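PDB 3BWG: uncharacterized HTH-type transcriptional regulator yydK from Bacillus subtilis subsp. subtilis, which probably binds DNA as a GntR-family transcriptional regulator, with a winged helix-turn-helix domain joined to a UTRA domain. Local coordinates for residues Arg70-Leu81 with Gln227-Asn235. Sequence-based numbering, arbitrary orientation.
Sequences RKHKRKGYISLL and QSQFVVQAN. With EDO (1,2-ethanediol), chain I.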
loop_
_atom_site.group_PDB
_atom_site.type_symbol
_atom_site.label_atom_id
_atom_site.label_comp_id
_atom_site.label_asym_id
_atom_site.label_seq_id
_atom_site.Cartn_x
_atom_site.Cartn_y
_atom_site.Cartn_z
ATOM N N ARG B 70 2.133 13.503 8.825
ATOM C CA ARG B 70 2.462 12.177 8.359
ATOM C C ARG B 70 2.371 12.104 6.835
ATOM O O ARG B 70 3.152 11.380 6.198
ATOM C CB ARG B 70 1.496 11.148 9.018
ATOM C CG ARG B 70 1.525 9.680 8.465
ATOM C CD ARG B 70 2.890 9.022 8.507
ATOM N NE ARG B 70 2.950 7.745 7.748
ATOM C CZ ARG B 70 3.387 7.599 6.484
ATOM N NH1 ARG B 70 3.797 8.634 5.785
ATOM N NH2 ARG B 70 3.436 6.388 5.919
ATOM N N LYS B 71 1.425 12.857 6.265
ATOM C CA LYS B 71 1.106 12.805 4.857
ATOM C C LYS B 71 2.387 12.878 4.067
ATOM O O LYS B 71 3.255 13.740 4.299
ATOM C CB LYS B 71 0.154 13.935 4.458
ATOM C CG LYS B 71 0.840 15.202 3.953
ATOM C CD LYS B 71 0.064 16.514 4.208
ATOM C CE LYS B 71 -0.951 16.840 3.121
ATOM N NZ LYS B 71 -0.228 17.300 1.922
ATOM N N HIS B 72 2.501 11.951 3.136
ATOM C CA HIS B 72 3.671 11.820 2.285
ATOM C C HIS B 72 4.047 13.144 1.579
ATOM O O HIS B 72 3.178 14.029 1.322
ATOM C CB HIS B 72 3.399 10.707 1.271
ATOM C CG HIS B 72 2.304 11.037 0.294
ATOM N ND1 HIS B 72 2.524 11.790 -0.841
ATOM C CD2 HIS B 72 0.989 10.699 0.278
ATOM C CE1 HIS B 72 1.383 11.919 -1.504
ATOM N NE2 HIS B 72 0.444 11.251 -0.851
ATOM N N LYS B 73 5.341 13.307 1.296
ATOM C CA LYS B 73 5.807 14.404 0.433
ATOM C C LYS B 73 5.440 14.098 -1.027
ATOM O O LYS B 73 4.920 13.008 -1.310
ATOM C CB LYS B 73 7.299 14.569 0.595
ATOM C CG LYS B 73 7.658 15.180 1.952
ATOM C CD LYS B 73 9.038 14.759 2.445
ATOM C CE LYS B 73 10.126 15.465 1.677
ATOM N NZ LYS B 73 11.425 15.382 2.400
ATOM N N ARG B 74 5.696 15.045 -1.935
ATOM C CA ARG B 74 5.406 14.920 -3.388
ATOM C C ARG B 74 3.912 15.027 -3.679
ATOM O O ARG B 74 3.090 14.698 -2.837
ATOM C CB ARG B 74 5.929 13.619 -3.986
ATOM C CG ARG B 74 7.384 13.282 -3.692
ATOM C CD ARG B 74 7.805 12.007 -4.406
ATOM N NE ARG B 74 9.104 11.605 -3.919
ATOM C CZ ARG B 74 9.923 10.750 -4.517
ATOM N NH1 ARG B 74 9.591 10.146 -5.660
ATOM N NH2 ARG B 74 11.087 10.481 -3.934
ATOM N N LYS B 75 3.594 15.438 -4.899
ATOM C CA LYS B 75 2.252 15.797 -5.324
ATOM C C LYS B 75 1.987 14.993 -6.586
ATOM O O LYS B 75 2.937 14.586 -7.285
ATOM C CB LYS B 75 2.194 17.314 -5.621
ATOM C CG LYS B 75 1.516 18.142 -4.565
ATOM C CD LYS B 75 2.101 19.543 -4.259
ATOM C CE LYS B 75 2.650 20.338 -5.412
ATOM N NZ LYS B 75 2.422 21.825 -5.131
ATOM N N GLY B 76 0.723 14.751 -6.902
ATOM C CA GLY B 76 0.379 14.233 -8.237
ATOM C C GLY B 76 0.479 12.744 -8.371
ATOM O O GLY B 76 0.413 12.218 -9.485
ATOM N N TYR B 77 0.679 12.069 -7.237
ATOM C CA TYR B 77 0.636 10.589 -7.136
ATOM C C TYR B 77 -0.793 10.106 -6.787
ATOM O O TYR B 77 -1.483 10.691 -5.944
ATOM C CB TYR B 77 1.629 10.079 -6.066
ATOM C CG TYR B 77 3.097 10.152 -6.455
ATOM C CD1 TYR B 77 3.722 9.071 -7.068
ATOM C CD2 TYR B 77 3.866 11.287 -6.195
ATOM C CE1 TYR B 77 5.055 9.083 -7.420
ATOM C CE2 TYR B 77 5.233 11.304 -6.552
ATOM C CZ TYR B 77 5.803 10.204 -7.162
ATOM O OH TYR B 77 7.128 10.182 -7.522
ATOM N N ILE B 78 -1.240 9.053 -7.470
ATOM C CA ILE B 78 -2.540 8.438 -7.173
ATOM C C ILE B 78 -2.326 7.476 -6.002
ATOM O O ILE B 78 -1.372 6.669 -5.969
ATOM C CB ILE B 78 -3.136 7.633 -8.367
ATOM C CG1 ILE B 78 -3.317 8.519 -9.620
ATOM C CG2 ILE B 78 -4.460 6.905 -7.956
ATOM C CD1 ILE B 78 -3.027 7.738 -10.905
ATOM N N SER B 79 -3.204 7.606 -5.028
ATOM C CA SER B 79 -3.216 6.727 -3.897
ATOM C C SER B 79 -3.539 5.289 -4.347
ATOM O O SER B 79 -4.616 4.983 -4.850
ATOM C CB SER B 79 -4.211 7.250 -2.864
ATOM O OG SER B 79 -4.315 6.266 -1.852
ATOM N N LEU B 80 -2.566 4.413 -4.233
ATOM C CA LEU B 80 -2.763 3.055 -4.709
ATOM C C LEU B 80 -3.912 2.372 -3.953
ATOM O O LEU B 80 -4.736 1.679 -4.562
ATOM C CB LEU B 80 -1.457 2.282 -4.567
ATOM C CG LEU B 80 -1.398 0.831 -5.042
ATOM C CD1 LEU B 80 -1.488 0.678 -6.546
ATOM C CD2 LEU B 80 -0.126 0.252 -4.499
ATOM N N LEU B 81 -3.987 2.592 -2.637
ATOM C CA LEU B 81 -5.048 2.044 -1.802
ATOM C C LEU B 81 -6.200 3.051 -1.668
ATOM O O LEU B 81 -5.979 4.192 -1.278
ATOM C CB LEU B 81 -4.494 1.622 -0.403
ATOM C CG LEU B 81 -3.292 0.626 -0.414
ATOM C CD1 LEU B 81 -2.824 0.232 0.990
ATOM C CD2 LEU B 81 -3.592 -0.658 -1.221
ATOM N N GLN B 227 0.877 8.568 -17.681
ATOM C CA GLN B 227 -0.134 9.474 -17.093
ATOM C C GLN B 227 -0.480 9.066 -15.641
ATOM O O GLN B 227 -1.452 9.565 -15.053
ATOM C CB GLN B 227 -1.416 9.520 -17.936
ATOM C CG GLN B 227 -1.264 9.934 -19.403
ATOM C CD GLN B 227 -0.921 11.400 -19.550
ATOM O OE1 GLN B 227 -1.213 12.187 -18.672
ATOM N NE2 GLN B 227 -0.272 11.767 -20.658
ATOM N N SER B 228 0.313 8.175 -15.070
ATOM C CA SER B 228 -0.003 7.641 -13.716
ATOM C C SER B 228 1.249 7.211 -12.962
ATOM O O SER B 228 2.262 6.831 -13.566
ATOM C CB SER B 228 -1.004 6.503 -13.835
ATOM O OG SER B 228 -0.397 5.446 -14.527
ATOM N N GLN B 229 1.210 7.380 -11.650
ATOM C CA GLN B 229 2.254 6.915 -10.759
ATOM C C GLN B 229 1.573 6.957 -9.442
ATOM O O GLN B 229 0.680 7.792 -9.271
ATOM C CB GLN B 229 3.463 7.833 -10.709
ATOM C CG GLN B 229 3.158 9.333 -10.679
ATOM C CD GLN B 229 2.966 9.888 -12.062
ATOM O OE1 GLN B 229 3.755 9.586 -12.957
ATOM N NE2 GLN B 229 1.936 10.690 -12.261
ATOM N N PHE B 230 2.012 6.087 -8.516
ATOM C CA PHE B 230 1.240 5.734 -7.304
ATOM C C PHE B 230 2.007 5.895 -6.009
ATOM O O PHE B 230 3.205 5.722 -5.979
ATOM C CB PHE B 230 0.675 4.298 -7.397
ATOM C CG PHE B 230 -0.132 4.077 -8.644
ATOM C CD1 PHE B 230 -1.509 4.316 -8.650
ATOM C CD2 PHE B 230 0.487 3.660 -9.812
ATOM C CE1 PHE B 230 -2.257 4.202 -9.812
ATOM C CE2 PHE B 230 -0.265 3.508 -10.994
ATOM C CZ PHE B 230 -1.661 3.808 -10.968
ATOM N N VAL B 231 1.299 6.274 -4.962
ATOM C CA VAL B 231 1.862 6.297 -3.653
ATOM C C VAL B 231 1.092 5.352 -2.707
ATOM O O VAL B 231 -0.121 5.089 -2.858
ATOM C CB VAL B 231 1.998 7.754 -3.078
ATOM C CG1 VAL B 231 0.613 8.522 -2.993
ATOM C CG2 VAL B 231 2.684 7.716 -1.736
ATOM N N VAL B 232 1.841 4.824 -1.738
ATOM C CA VAL B 232 1.288 4.079 -0.647
ATOM C C VAL B 232 2.074 4.383 0.617
ATOM O O VAL B 232 3.329 4.489 0.604
ATOM C CB VAL B 232 1.140 2.568 -0.982
ATOM C CG1 VAL B 232 2.309 2.076 -1.672
ATOM C CG2 VAL B 232 0.731 1.731 0.271
ATOM N N GLN B 233 1.298 4.604 1.681
ATOM C CA GLN B 233 1.819 4.905 2.994
ATOM C C GLN B 233 1.687 3.618 3.779
ATOM O O GLN B 233 0.610 3.010 3.800
ATOM C CB GLN B 233 1.042 6.032 3.673
ATOM C CG GLN B 233 1.125 7.378 2.981
ATOM C CD GLN B 233 0.487 8.561 3.771
ATOM O OE1 GLN B 233 0.631 9.709 3.359
ATOM N NE2 GLN B 233 -0.188 8.280 4.901
ATOM N N ALA B 234 2.782 3.190 4.392
ATOM C CA ALA B 234 2.785 1.986 5.210
ATOM C C ALA B 234 3.137 2.352 6.636
ATOM O O ALA B 234 4.068 3.124 6.880
ATOM C CB ALA B 234 3.792 0.961 4.649
ATOM N N ASN B 235 2.393 1.804 7.590
ATOM C CA ASN B 235 2.665 2.083 8.999
ATOM C C ASN B 235 3.020 0.811 9.768
ATOM O O ASN B 235 4.065 0.189 9.471
ATOM C CB ASN B 235 1.520 2.911 9.641
ATOM C CG ASN B 235 1.333 4.296 8.929
ATOM O OD1 ASN B 235 1.692 5.351 9.476
ATOM N ND2 ASN B 235 0.794 4.273 7.699
HETATM C C1 EDO I . 1.989 3.069 -15.019
HETATM O O1 EDO I . 1.412 3.712 -13.923
HETATM C C2 EDO I . 0.880 2.241 -15.605
HETATM O O2 EDO I . 1.487 1.553 -16.659
HETATM O O HOH W 1 -0.247 10.443 -11.006
#
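Ile78 and Phe230 pair in parallel, and Ser79 and Val231 follow in register. Three backbone hydrogen bonds, each 2.9 Å, join the segments: Ile78 N to Gln229 O, Val231 N to Ile78 O and Leu80 N to Val231 O.

Apolar side chains sort onto the two faces. Ile78 lies alongside Phe230, its CB 3.7 Å from Phe230 CD1, both without polar side-chain atoms to satisfy, as befits the buried face that Leu137 and Leu202 help to cover. On the other face the two methyls of Val231 lie against one face of the His72 ring, CG1 making a CH-pi contact 3.9 Å from the centroid and also meeting Tyr77 CB.

Polar side chains hold the linker. Gln233, extended beyond CG (chi2 -172°), is long enough for OE1 to accept from His72 N at 2.9 Å while NE2 bonds to Gly57 O; its amide stacks over a face of the Arg70 guanidinium, the planes 18° apart. The several N-H groups of Arg70 serve separate partners: NE gives a nearly straight bond to Asn235 OD1 (3.2 Å), and Arg70 NH1 forms a salt bridge with Asp177 of the second subunit.

Residues 230-234 also pair antiparallel with a strand of that subunit, so this short parallel pairing of interdomain linker and C-terminal strand continues across the interface, consistent with a dimeric GntR/UTRA regulator.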